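PDB 3LIU: putative cell adhesion protein from Parabacteroides distasonis, which probably serves as a fimbrillin of the FimA/Mfa1 type, a building block of adhesive pili on the bacterial surface. Local coordinates for residues A17-A22 with Q77-G82; F51-W56 with A81-V86; T140-G145 with K161-A166. All coordinates share one frame; numbering follows the deposited sequence. Where two conformers were deposited one is given.

All three contacts lie in one lobe of the elongated chain, about 30 Å from its centre, and join β-strands within the FimA family region. Contacts 1 and 2 interlock along the sequence: segment 51-56 falls between the two segments of contact 1, and Ala81 and Gly82 belong to both, where strand 71-80 gives way to strand 82-90. Contact 3 follows later in the chain. The centres of contacts 1 and 3 are about 9 Å apart, because strand 16-24 pairs with strand 71-80 on one edge and strand 141-144 on the other. The centres of contacts 1 and 2 are about 11 Å apart, those of contacts 2 and 3 about 15 Å. Together they join early and later strands of the FimA region.

Contact 1 of 3, residues A17-A22 with Q77-G82; sequences AQLALA and QEVYAG
Ala17 and Leu19 pair with Val79 and Gln77 in an antiparallel β ladder of this fimbrillin. Both are hydrogen-bonded pairs, each closed by two N-H...O bonds, with Gln18 and Glu78 the non-hydrogen-bonded pair between them. Ala17 N gives its hydrogen to Val79 O at 3.0 Å, and Val79 N returns one to Ala17 O at 2.8 Å; in each case the donor stands well above the carbonyl plane. The bonds between Leu19 N and Gln77 O (2.9 Å) and between Gln77 N and Leu19 O (2.8 Å) keep nearer to the carbonyl planes. Gln18 turns its backbone N and O to the other edge, where Thr140 and Asn142 satisfy them; the Asn142 side-chain amide adds a second donor to Gln18 O. Gln77 OE1 is engaged by Lys62 NZ, which suits a polar residue at a partly exposed site. On the face that Ala17, Leu19 and Val79 share with Gln77, the apolar side chains pack: Val79 CG1 lies anti to the carbonyl carbon (chi1 -63°), which brings CG2 to 3.9 Å from Leu19 CB, near the Ala17 methyl. Ala17 O and Gln77 O also take CA-H...O contacts, Glu78 CA lying 3.3 Å from Ala17 O and Gln18 CA 3.3 Å from Gln77 O.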
ATOM      1  N   ALA A  17     -25.469  -5.389  25.574  1.00 24.02           N
ATOM      2  CA  ALA A  17     -26.017  -5.816  24.297  1.00 22.30           C
ATOM      3  C   ALA A  17     -25.019  -6.759  23.621  1.00 21.91           C
ATOM      4  O   ALA A  17     -23.919  -7.008  24.132  1.00 18.92           O
ATOM      5  CB  ALA A  17     -26.307  -4.599  23.412  1.00 22.10           C
ATOM      6  N   GLN A  18     -25.451  -7.323  22.506  1.00 18.55           N
ATOM      7  CA  GLN A  18     -24.601  -8.162  21.689  0.50 18.25           C
ATOM      8  C   GLN A  18     -24.484  -7.499  20.322  1.00 17.09           C
ATOM      9  O   GLN A  18     -25.389  -6.763  19.900  1.00 15.93           O
ATOM     10  CB  GLN A  18     -25.174  -9.574  21.568  0.50 20.12           C
ATOM     11  CG  GLN A  18     -25.350 -10.315  22.914  0.50 23.96           C
ATOM     12  CD  GLN A  18     -24.095 -11.045  23.374  0.50 26.94           C
ATOM     13  OE1 GLN A  18     -23.342 -11.593  22.563  0.50 21.34           O
ATOM     14  NE2 GLN A  18     -23.880 -11.077  24.689  0.50 31.46           N
ATOM     15  N   LEU A  19     -23.363  -7.745  19.657  1.00 14.47           N
ATOM     16  CA  LEU A  19     -23.065  -7.198  18.345  1.00 14.14           C
ATOM     17  C   LEU A  19     -22.522  -8.325  17.496  1.00 14.32           C
ATOM     18  O   LEU A  19     -21.612  -9.043  17.932  1.00 14.81           O
ATOM     19  CB  LEU A  19     -22.018  -6.086  18.442  1.00 15.36           C
ATOM     20  CG  LEU A  19     -21.648  -5.439  17.106  1.00 17.55           C
ATOM     21  CD1 LEU A  19     -22.906  -4.793  16.448  1.00 10.05           C
ATOM     22  CD2 LEU A  19     -20.552  -4.420  17.296  1.00 16.91           C
ATOM     23  N   ALA A  20     -23.101  -8.497  16.309  1.00 11.12           N
ATOM     24  CA  ALA A  20     -22.527  -9.332  15.257  1.00 12.93           C
ATOM     25  C   ALA A  20     -22.399  -8.470  14.013  1.00 12.28           C
ATOM     26  O   ALA A  20     -23.215  -7.570  13.761  1.00 15.41           O
ATOM     27  CB  ALA A  20     -23.370 -10.564  14.986  1.00 12.23           C
ATOM     28  N   LEU A  21     -21.375  -8.743  13.230  1.00 12.35           N
ATOM     29  CA  LEU A  21     -20.987  -7.820  12.156  1.00 17.50           C
ATOM     30  C   LEU A  21     -20.610  -8.628  10.919  1.00 18.26           C
ATOM     31  O   LEU A  21     -19.950  -9.628  11.048  1.00 22.25           O
ATOM     32  CB  LEU A  21     -19.849  -6.901  12.652  1.00 16.55           C
ATOM     33  CG  LEU A  21     -19.402  -5.746  11.758  1.00 22.73           C
ATOM     34  CD1 LEU A  21     -18.941  -4.551  12.591  1.00 18.35           C
ATOM     35  CD2 LEU A  21     -18.326  -6.179  10.756  1.00 22.27           C
ATOM     36  N   ALA A  22     -21.088  -8.227   9.735  1.00 19.21           N
ATOM     37  CA  ALA A  22     -20.747  -8.897   8.483  1.00 16.44           C
ATOM     38  C   ALA A  22     -19.974  -7.957   7.551  1.00 17.06           C
ATOM     39  O   ALA A  22     -20.352  -6.767   7.401  1.00 18.89           O
ATOM     40  CB  ALA A  22     -21.990  -9.427   7.828  1.00 14.84           C
ATOM     41  N   GLN A  77     -20.687 -10.642  20.001  1.00 17.51           N
ATOM     42  CA  GLN A  77     -19.786 -10.227  21.051  1.00 17.88           C
ATOM     43  C   GLN A  77     -20.557  -9.331  21.979  1.00 16.78           C
ATOM     44  O   GLN A  77     -21.353  -8.527  21.524  1.00 15.46           O
ATOM     45  CB  GLN A  77     -18.636  -9.447  20.447  1.00 17.64           C
ATOM     46  CG  GLN A  77     -17.751  -8.732  21.447  1.00 27.50           C
ATOM     47  CD  GLN A  77     -16.848  -9.674  22.190  1.00 34.18           C
ATOM     48  OE1 GLN A  77     -16.556 -10.784  21.722  1.00 32.12           O
ATOM     49  NE2 GLN A  77     -16.395  -9.236  23.361  1.00 31.07           N
ATOM     50  N   GLU A  78     -20.326  -9.450  23.281  1.00 16.43           N
ATOM     51  CA  GLU A  78     -20.966  -8.534  24.217  1.00 17.88           C
ATOM     52  C   GLU A  78     -20.358  -7.128  24.121  1.00 14.51           C
ATOM     53  O   GLU A  78     -19.151  -6.980  24.041  1.00 14.63           O
ATOM     54  CB  GLU A  78     -20.878  -9.040  25.658  1.00 22.32           C
ATOM     55  CG  GLU A  78     -21.943  -8.423  26.554  1.00 30.33           C
ATOM     56  CD  GLU A  78     -21.572  -8.533  28.012  1.00 48.29           C
ATOM     57  OE1 GLU A  78     -21.567  -9.668  28.530  1.00 46.90           O
ATOM     58  OE2 GLU A  78     -21.263  -7.488  28.635  1.00 58.79           O
ATOM     59  N   VAL A  79     -21.224  -6.124  24.151  1.00 13.34           N
ATOM     60  CA  VAL A  79     -20.852  -4.711  24.061  1.00 15.84           C
ATOM     61  C   VAL A  79     -21.856  -3.967  24.962  1.00 18.17           C
ATOM     62  O   VAL A  79     -22.615  -4.611  25.687  1.00 19.31           O
ATOM     63  CB  VAL A  79     -20.888  -4.201  22.573  1.00 16.15           C
ATOM     64  CG1 VAL A  79     -19.869  -4.947  21.705  1.00 15.56           C
ATOM     65  CG2 VAL A  79     -22.256  -4.337  21.951  1.00 16.15           C
ATOM     66  N   TYR A  80     -21.842  -2.640  24.967  1.00 21.86           N
ATOM     67  CA  TYR A  80     -22.859  -1.858  25.709  1.00 21.99           C
ATOM     68  C   TYR A  80     -23.866  -1.187  24.786  1.00 22.50           C
ATOM     69  O   TYR A  80     -23.591  -0.976  23.588  1.00 20.42           O
ATOM     70  CB  TYR A  80     -22.195  -0.806  26.613  1.00 24.68           C
ATOM     71  CG  TYR A  80     -21.182  -1.402  27.597  1.00 30.80           C
ATOM     72  CD1 TYR A  80     -21.608  -2.065  28.744  1.00 34.58           C
ATOM     73  CD2 TYR A  80     -19.809  -1.297  27.369  1.00 37.14           C
ATOM     74  CE1 TYR A  80     -20.700  -2.611  29.648  1.00 36.83           C
ATOM     75  CE2 TYR A  80     -18.886  -1.843  28.271  1.00 39.26           C
ATOM     76  CZ  TYR A  80     -19.344  -2.499  29.409  1.00 39.36           C
ATOM     77  OH  TYR A  80     -18.451  -3.049  30.305  1.00 42.04           O
ATOM     78  N   ALA A  81     -25.046  -0.867  25.330  1.00 21.48           N
ATOM     79  CA  ALA A  81     -26.056  -0.177  24.545  1.00 22.71           C
ATOM     80  C   ALA A  81     -25.697   1.303  24.381  1.00 23.21           C
ATOM     81  O   ALA A  81     -24.988   1.873  25.192  1.00 23.54           O
ATOM     82  CB  ALA A  81     -27.425  -0.326  25.153  1.00 21.71           C
ATOM     83  N   GLY A  82     -26.215   1.922  23.322  1.00 22.51           N
ATOM     84  CA  GLY A  82     -25.987   3.345  23.079  1.00 20.26           C
ATOM     85  C   GLY A  82     -25.384   3.614  21.730  1.00 20.02           C
ATOM     86  O   GLY A  82     -25.077   2.681  20.940  1.00 17.17           O
TER

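Contact 2 of 3, residues F51-W56 with A81-V86; sequences FGVDGW and AGEAHV
Phe51 and His85 form a hydrogen-bonded antiparallel pair: Phe51 N donates to His85 O at 2.8 Å and His85 N to Phe51 O at 2.9 Å. The ladder runs one step further, where Val53 N, already in the turn, reaches Glu83 O at 3.1 Å. Gly52 and Ala84 make the non-hydrogen-bonded pair between these bonds.

Water extends the polar network at two points. One molecule donates to Phe51 O and lies in the plane of the His85 ring at its edge, 2.6 Å from ND1. The other accepts from Trp56 NE1 at 3.0 Å and donates to Asp54 OD1 and to Glu83 O, so the indole N-H is satisfied although it makes no direct bond to the facing strand.

Apolar packing centres on the indole. With CG set between the backbone N and carbonyl carbon (chi1 60°), Trp56 folds back over its own turn, and Gly52 CA sits 3.4 Å above the plane of one ring face, offset toward the rim. A glycine is needed there, since a CB would run into Trp56 NE1. Trp56 CH2 meets the Ala84 methyl at 4.1 Å, and the Tyr80 ring packs edge-to-face with the indole. Cutting Trp56 back to an alanine is likely to uncover Gly52 and Ala84, strip the Tyr80 ring of its edge-to-face partner and leave the bridging water without its indole donor. On the more exposed side, the Val53 methyls rest against the aliphatic part of Glu83.

A type I turn from Gly52 to Gly55, with Gly55 N bonded to Gly52 O, Gly52 N to Trp56 O, and Gly55 at positive phi as its G1 bulge, makes this the tip of a β-hairpin joining strands 45-52 and 57-66, docked against strand 82-90.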
ATOM      1  N   PHE A  51     -16.740   2.164  20.129  1.00 11.05           N
ATOM      2  CA  PHE A  51     -16.455   3.280  21.044  1.00 13.56           C
ATOM      3  C   PHE A  51     -17.731   4.092  21.301  1.00 14.80           C
ATOM      4  O   PHE A  51     -18.266   4.788  20.421  1.00 14.88           O
ATOM      5  CB  PHE A  51     -15.308   4.155  20.485  1.00 14.84           C
ATOM      6  CG  PHE A  51     -13.994   3.420  20.341  1.00 16.29           C
ATOM      7  CD1 PHE A  51     -13.078   3.368  21.378  1.00 18.29           C
ATOM      8  CD2 PHE A  51     -13.687   2.760  19.171  1.00 13.66           C
ATOM      9  CE1 PHE A  51     -11.860   2.685  21.226  1.00 18.06           C
ATOM     10  CE2 PHE A  51     -12.515   2.082  19.018  1.00 15.97           C
ATOM     11  CZ  PHE A  51     -11.587   2.041  20.043  1.00 20.05           C
ATOM     12  N   GLY A  52     -18.245   3.976  22.512  1.00 14.43           N
ATOM     13  CA  GLY A  52     -19.494   4.648  22.848  1.00 18.16           C
ATOM     14  C   GLY A  52     -19.268   6.143  22.886  1.00 18.39           C
ATOM     15  O   GLY A  52     -18.176   6.592  23.176  1.00 17.38           O
ATOM     16  N   VAL A  53     -20.295   6.925  22.589  1.00 21.92           N
ATOM     17  CA  VAL A  53     -20.108   8.374  22.565  1.00 20.79           C
ATOM     18  C   VAL A  53     -19.800   8.919  23.963  1.00 21.02           C
ATOM     19  O   VAL A  53     -19.195   9.945  24.065  1.00 22.56           O
ATOM     20  CB  VAL A  53     -21.333   9.115  21.982  1.00 23.46           C
ATOM     21  CG1 VAL A  53     -21.445   8.819  20.502  1.00 19.38           C
ATOM     22  CG2 VAL A  53     -22.582   8.741  22.731  1.00 15.50           C
ATOM     23  N   ASP A  54     -20.205   8.216  25.014  1.00 23.39           N
ATOM     24  CA  ASP A  54     -19.948   8.614  26.406  1.00 25.81           C
ATOM     25  C   ASP A  54     -18.662   8.055  27.008  1.00 26.55           C
ATOM     26  O   ASP A  54     -18.505   8.099  28.238  1.00 30.48           O
ATOM     27  CB  ASP A  54     -21.095   8.117  27.286  1.00 28.19           C
ATOM     28  CG  ASP A  54     -21.307   6.624  27.146  1.00 36.70           C
ATOM     29  OD1 ASP A  54     -21.383   6.163  25.985  1.00 45.74           O
ATOM     30  OD2 ASP A  54     -21.391   5.915  28.162  1.00 42.78           O
ATOM     31  N   GLY A  55     -17.772   7.474  26.203  1.00 21.60           N
ATOM     32  CA  GLY A  55     -16.468   7.082  26.699  1.00 20.80           C
ATOM     33  C   GLY A  55     -16.195   5.602  26.910  1.00 20.31           C
ATOM     34  O   GLY A  55     -15.044   5.228  27.058  1.00 20.91           O
ATOM     35  N   TRP A  56     -17.196   4.732  26.907  1.00 20.08           N
ATOM     36  CA  TRP A  56     -16.897   3.298  27.047  1.00 18.74           C
ATOM     37  C   TRP A  56     -16.286   2.780  25.738  1.00 18.88           C
ATOM     38  O   TRP A  56     -16.466   3.384  24.668  1.00 19.49           O
ATOM     39  CB  TRP A  56     -18.128   2.486  27.435  1.00 17.79           C
ATOM     40  CG  TRP A  56     -19.325   2.531  26.461  1.00 25.40           C
ATOM     41  CD1 TRP A  56     -20.426   3.339  26.554  1.00 28.02           C
ATOM     42  CD2 TRP A  56     -19.547   1.700  25.298  1.00 26.78           C
ATOM     43  NE1 TRP A  56     -21.305   3.081  25.517  1.00 24.94           N
ATOM     44  CE2 TRP A  56     -20.797   2.070  24.747  1.00 19.17           C
ATOM     45  CE3 TRP A  56     -18.813   0.686  24.675  1.00 21.17           C
ATOM     46  CZ2 TRP A  56     -21.317   1.475  23.602  1.00 23.14           C
ATOM     47  CZ3 TRP A  56     -19.335   0.089  23.531  1.00 19.44           C
ATOM     48  CH2 TRP A  56     -20.576   0.489  23.009  1.00 25.37           C
ATOM     49  N   ALA A  81     -25.046  -0.867  25.330  1.00 21.48           N
ATOM     50  CA  ALA A  81     -26.056  -0.177  24.545  1.00 22.71           C
ATOM     51  C   ALA A  81     -25.697   1.303  24.381  1.00 23.21           C
ATOM     52  O   ALA A  81     -24.988   1.873  25.192  1.00 23.54           O
ATOM     53  CB  ALA A  81     -27.425  -0.326  25.153  1.00 21.71           C
ATOM     54  N   GLY A  82     -26.215   1.922  23.322  1.00 22.51           N
ATOM     55  CA  GLY A  82     -25.987   3.345  23.079  1.00 20.26           C
ATOM     56  C   GLY A  82     -25.384   3.614  21.730  1.00 20.02           C
ATOM     57  O   GLY A  82     -25.077   2.681  20.940  1.00 17.17           O
ATOM     58  N   GLU A  83     -25.253   4.906  21.436  1.00 19.26           N
ATOM     59  CA  GLU A  83     -24.645   5.332  20.204  1.00 17.37           C
ATOM     60  C   GLU A  83     -23.157   5.056  20.291  1.00 15.99           C
ATOM     61  O   GLU A  83     -22.555   5.274  21.327  1.00 16.60           O
ATOM     62  CB  GLU A  83     -24.902   6.813  19.917  1.00 18.98           C
ATOM     63  CG  GLU A  83     -24.507   7.195  18.494  1.00 21.57           C
ATOM     64  CD  GLU A  83     -24.957   8.600  18.092  1.00 30.73           C
ATOM     65  OE1 GLU A  83     -25.654   9.285  18.887  1.00 23.20           O
ATOM     66  OE2 GLU A  83     -24.603   9.011  16.975  1.00 29.54           O
ATOM     67  N   ALA A  84     -22.594   4.541  19.196  1.00 14.19           N
ATOM     68  CA  ALA A  84     -21.192   4.190  19.142  1.00 14.93           C
ATOM     69  C   ALA A  84     -20.596   4.385  17.762  1.00 12.38           C
ATOM     70  O   ALA A  84     -21.301   4.369  16.737  1.00 14.32           O
ATOM     71  CB  ALA A  84     -20.969   2.743  19.625  1.00 16.09           C
ATOM     72  N   HIS A  85     -19.279   4.553  17.760  1.00 14.65           N
ATOM     73  CA  HIS A  85     -18.482   4.596  16.560  1.00 14.25           C
ATOM     74  C   HIS A  85     -17.731   3.263  16.445  1.00 15.43           C
ATOM     75  O   HIS A  85     -17.124   2.813  17.402  1.00 19.10           O
ATOM     76  CB  HIS A  85     -17.554   5.785  16.591  1.00 16.73           C
ATOM     77  CG  HIS A  85     -18.248   7.096  16.411  1.00 22.71           C
ATOM     78  ND1 HIS A  85     -18.192   8.100  17.347  1.00 29.92           N
ATOM     79  CD2 HIS A  85     -19.028   7.562  15.407  1.00 32.80           C
ATOM     80  CE1 HIS A  85     -18.901   9.132  16.928  1.00 32.30           C
ATOM     81  NE2 HIS A  85     -19.430   8.827  15.758  1.00 32.10           N
ATOM     82  N   VAL A  86     -17.851   2.621  15.285  1.00 13.88           N
ATOM     83  CA  VAL A  86     -17.365   1.262  15.052  1.00 10.88           C
ATOM     84  C   VAL A  86     -16.456   1.277  13.845  1.00 12.90           C
ATOM     85  O   VAL A  86     -16.803   1.853  12.831  1.00 13.05           O
ATOM     86  CB  VAL A  86     -18.539   0.330  14.764  1.00 11.78           C
ATOM     87  CG1 VAL A  86     -18.085  -1.075  14.483  1.00 10.68           C
ATOM     88  CG2 VAL A  86     -19.538   0.369  15.925  1.00  9.03           C
TER
HETATM   89  O   HOH W   1     -17.142   7.467  19.639  1.00 37.87           O
HETATM   90  O   HOH W   2     -23.007   5.241  24.212  1.00 27.80           O

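Contact 3 of 3, residues T140-G145 with K161-A166; sequences TTNYIG and KEVYGA
Glu162 folds its carboxylate back toward Gly145: CG leaves anti to the backbone N (chi1 173°) and the chain then bends sharply (chi2 67°). OE2 thereby gathers several backbone N-H groups. Gly145 N meets its syn lone pair at 2.9 Å, Gly165 N comes from the anti side at 2.8 Å, and Tyr164 N adds a weak bond. OE1 accepts from Tyr146 N. A glutamate suits this buried site, for these donors would probably stabilise its negative charge. Gly145 suits the loop because its backbone angles would jam a CB against the preceding carbonyl O.

Parallel strand bonds precede these carboxylate bonds: Lys161 N to Thr141 O, Tyr143 N to Lys161 O at 2.8 Å, and Val163 N to Tyr143 O at 3.0 Å. Beside them, branched Ile144 divides its contacts, CG1 touching Val163 CG2 at 3.7 Å while CG2 lies 3.6 Å from Tyr164 CB. Asn142 OD1 lies against Val163 CG1, while its hydrogen bond comes from Val137 N.

Strand 141-144 is thus flanked by parallel neighbours, 16-24 and 158-162, with the Glu162 carboxylate binding backbone N-H groups just past the strand ends, in a mixed β-sheet consistent with the transthyretin-like β architecture of FimA proteins.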
ATOM      1  N   THR A 140     -30.329  -7.045  23.403  1.00 23.75           N
ATOM      2  CA  THR A 140     -30.692  -7.693  22.155  1.00 22.00           C
ATOM      3  C   THR A 140     -29.474  -7.854  21.278  1.00 20.36           C
ATOM      4  O   THR A 140     -28.466  -7.196  21.499  1.00 19.31           O
ATOM      5  CB  THR A 140     -31.759  -6.890  21.373  1.00 22.30           C
ATOM      6  OG1 THR A 140     -32.258  -7.719  20.326  1.00 27.16           O
ATOM      7  CG2 THR A 140     -31.201  -5.627  20.761  1.00 21.83           C
ATOM      8  N   THR A 141     -29.580  -8.713  20.267  1.00 20.07           N
ATOM      9  CA  THR A 141     -28.526  -8.856  19.287  1.00 19.49           C
ATOM     10  C   THR A 141     -28.571  -7.731  18.215  1.00 19.59           C
ATOM     11  O   THR A 141     -29.534  -7.622  17.450  1.00 19.91           O
ATOM     12  CB  THR A 141     -28.532 -10.263  18.640  1.00 21.05           C
ATOM     13  OG1 THR A 141     -28.314 -11.251  19.655  1.00 23.96           O
ATOM     14  CG2 THR A 141     -27.403 -10.379  17.586  1.00 15.62           C
ATOM     15  N   ASN A 142     -27.537  -6.889  18.182  1.00 15.78           N
ATOM     16  CA  ASN A 142     -27.418  -5.876  17.136  1.00 16.03           C
ATOM     17  C   ASN A 142     -26.580  -6.407  15.983  1.00 15.69           C
ATOM     18  O   ASN A 142     -25.487  -6.948  16.200  1.00 14.06           O
ATOM     19  CB  ASN A 142     -26.778  -4.592  17.646  1.00 17.79           C
ATOM     20  CG  ASN A 142     -27.638  -3.887  18.653  1.00 16.66           C
ATOM     21  OD1 ASN A 142     -28.460  -3.034  18.296  1.00 15.82           O
ATOM     22  ND2 ASN A 142     -27.460  -4.227  19.913  1.00 11.56           N
ATOM     23  N   TYR A 143     -27.079  -6.216  14.766  1.00 10.47           N
ATOM     24  CA  TYR A 143     -26.363  -6.664  13.589  1.00 12.32           C
ATOM     25  C   TYR A 143     -25.836  -5.463  12.795  1.00 11.62           C
ATOM     26  O   TYR A 143     -26.521  -4.435  12.672  1.00 13.04           O
ATOM     27  CB  TYR A 143     -27.302  -7.497  12.708  1.00 14.01           C
ATOM     28  CG  TYR A 143     -27.758  -8.797  13.315  1.00 13.56           C
ATOM     29  CD1 TYR A 143     -26.906  -9.880  13.356  1.00 20.97           C
ATOM     30  CD2 TYR A 143     -29.050  -8.945  13.808  1.00 15.75           C
ATOM     31  CE1 TYR A 143     -27.294 -11.059  13.902  1.00 20.38           C
ATOM     32  CE2 TYR A 143     -29.457 -10.137  14.354  1.00 20.56           C
ATOM     33  CZ  TYR A 143     -28.558 -11.190  14.399  1.00 22.24           C
ATOM     34  OH  TYR A 143     -28.892 -12.403  14.922  1.00 21.23           O
ATOM     35  N   ILE A 144     -24.614  -5.590  12.279  1.00 14.07           N
ATOM     36  CA  ILE A 144     -24.079  -4.632  11.334  1.00 11.45           C
ATOM     37  C   ILE A 144     -23.659  -5.357  10.081  1.00 12.19           C
ATOM     38  O   ILE A 144     -22.723  -6.189  10.081  1.00 11.95           O
ATOM     39  CB  ILE A 144     -22.902  -3.842  11.922  1.00 13.93           C
ATOM     40  CG1 ILE A 144     -23.378  -3.066  13.153  1.00 13.08           C
ATOM     41  CG2 ILE A 144     -22.282  -2.925  10.840  1.00 11.27           C
ATOM     42  CD1 ILE A 144     -22.259  -2.316  13.907  1.00 15.01           C
ATOM     43  N   GLY A 145     -24.361  -5.044   9.000  1.00 12.72           N
ATOM     44  CA  GLY A 145     -24.036  -5.568   7.686  1.00 11.92           C
ATOM     45  C   GLY A 145     -24.870  -6.745   7.218  1.00 12.94           C
ATOM     46  O   GLY A 145     -24.543  -7.345   6.192  1.00 16.81           O
ATOM     47  N   LYS A 161     -31.673  -6.757  15.637  1.00 15.15           N
ATOM     48  CA  LYS A 161     -31.921  -5.536  14.877  1.00 16.79           C
ATOM     49  C   LYS A 161     -30.695  -5.147  14.097  1.00 14.55           C
ATOM     50  O   LYS A 161     -29.596  -5.065  14.669  1.00 16.29           O
ATOM     51  CB  LYS A 161     -32.281  -4.402  15.812  1.00 16.83           C
ATOM     52  CG  LYS A 161     -32.873  -3.186  15.091  1.00 27.47           C
ATOM     53  CD  LYS A 161     -32.900  -1.970  16.006  1.00 34.06           C
ATOM     54  CE  LYS A 161     -33.734  -0.865  15.425  1.00 39.20           C
ATOM     55  NZ  LYS A 161     -33.181   0.446  15.777  1.00 36.37           N
ATOM     56  N   GLU A 162     -30.878  -4.950  12.798  1.00 15.14           N
ATOM     57  CA  GLU A 162     -29.838  -4.364  11.957  1.00 18.31           C
ATOM     58  C   GLU A 162     -29.800  -2.849  12.251  1.00 16.09           C
ATOM     59  O   GLU A 162     -30.817  -2.143  12.170  1.00 16.20           O
ATOM     60  CB  GLU A 162     -30.128  -4.636  10.483  1.00 17.65           C
ATOM     61  CG  GLU A 162     -29.182  -3.915   9.510  1.00 22.31           C
ATOM     62  CD  GLU A 162     -27.773  -4.422   9.592  1.00 17.80           C
ATOM     63  OE1 GLU A 162     -27.585  -5.652   9.765  1.00 13.18           O
ATOM     64  OE2 GLU A 162     -26.842  -3.593   9.458  1.00 16.42           O
ATOM     65  N   VAL A 163     -28.626  -2.368  12.625  1.00 17.16           N
ATOM     66  CA  VAL A 163     -28.474  -1.005  13.102  1.00 15.08           C
ATOM     67  C   VAL A 163     -27.648  -0.134  12.163  1.00 16.05           C
ATOM     68  O   VAL A 163     -27.553   1.060  12.362  1.00 17.93           O
ATOM     69  CB  VAL A 163     -27.890  -0.965  14.537  1.00 16.45           C
ATOM     70  CG1 VAL A 163     -28.798  -1.707  15.508  1.00 19.15           C
ATOM     71  CG2 VAL A 163     -26.456  -1.497  14.590  1.00 14.87           C
ATOM     72  N   TYR A 164     -27.092  -0.723  11.115  1.00 17.61           N
ATOM     73  CA  TYR A 164     -26.296  -0.002  10.117  1.00 16.19           C
ATOM     74  C   TYR A 164     -27.060   0.048   8.797  1.00 15.63           C
ATOM     75  O   TYR A 164     -27.273   1.131   8.249  1.00 15.21           O
ATOM     76  CB  TYR A 164     -24.946  -0.693   9.930  1.00 13.35           C
ATOM     77  CG  TYR A 164     -24.148  -0.335   8.688  1.00 16.60           C
ATOM     78  CD1 TYR A 164     -23.535   0.914   8.557  1.00 14.70           C
ATOM     79  CD2 TYR A 164     -23.935  -1.267   7.696  1.00 17.04           C
ATOM     80  CE1 TYR A 164     -22.769   1.249   7.421  1.00 17.89           C
ATOM     81  CE2 TYR A 164     -23.145  -0.955   6.559  1.00 21.63           C
ATOM     82  CZ  TYR A 164     -22.570   0.303   6.442  1.00 20.27           C
ATOM     83  OH  TYR A 164     -21.818   0.629   5.326  1.00 28.85           O
ATOM     84  N   GLY A 165     -27.458  -1.100   8.265  1.00 15.76           N
ATOM     85  CA  GLY A 165     -28.470  -1.098   7.189  1.00 15.62           C
ATOM     86  C   GLY A 165     -28.055  -0.838   5.739  1.00 16.99           C
ATOM     87  O   GLY A 165     -28.919  -0.612   4.883  1.00 16.74           O
ATOM     88  N   ALA A 166     -26.771  -0.926   5.413  1.00 15.27           N
ATOM     89  CA  ALA A 166     -26.348  -0.709   4.033  1.00 16.00           C
ATOM     90  C   ALA A 166     -25.572  -1.888   3.456  1.00 17.31           C
ATOM     91  O   ALA A 166     -24.622  -1.716   2.706  1.00 22.01           O
ATOM     92  CB  ALA A 166     -25.533   0.605   3.916  1.00 17.29           C
TER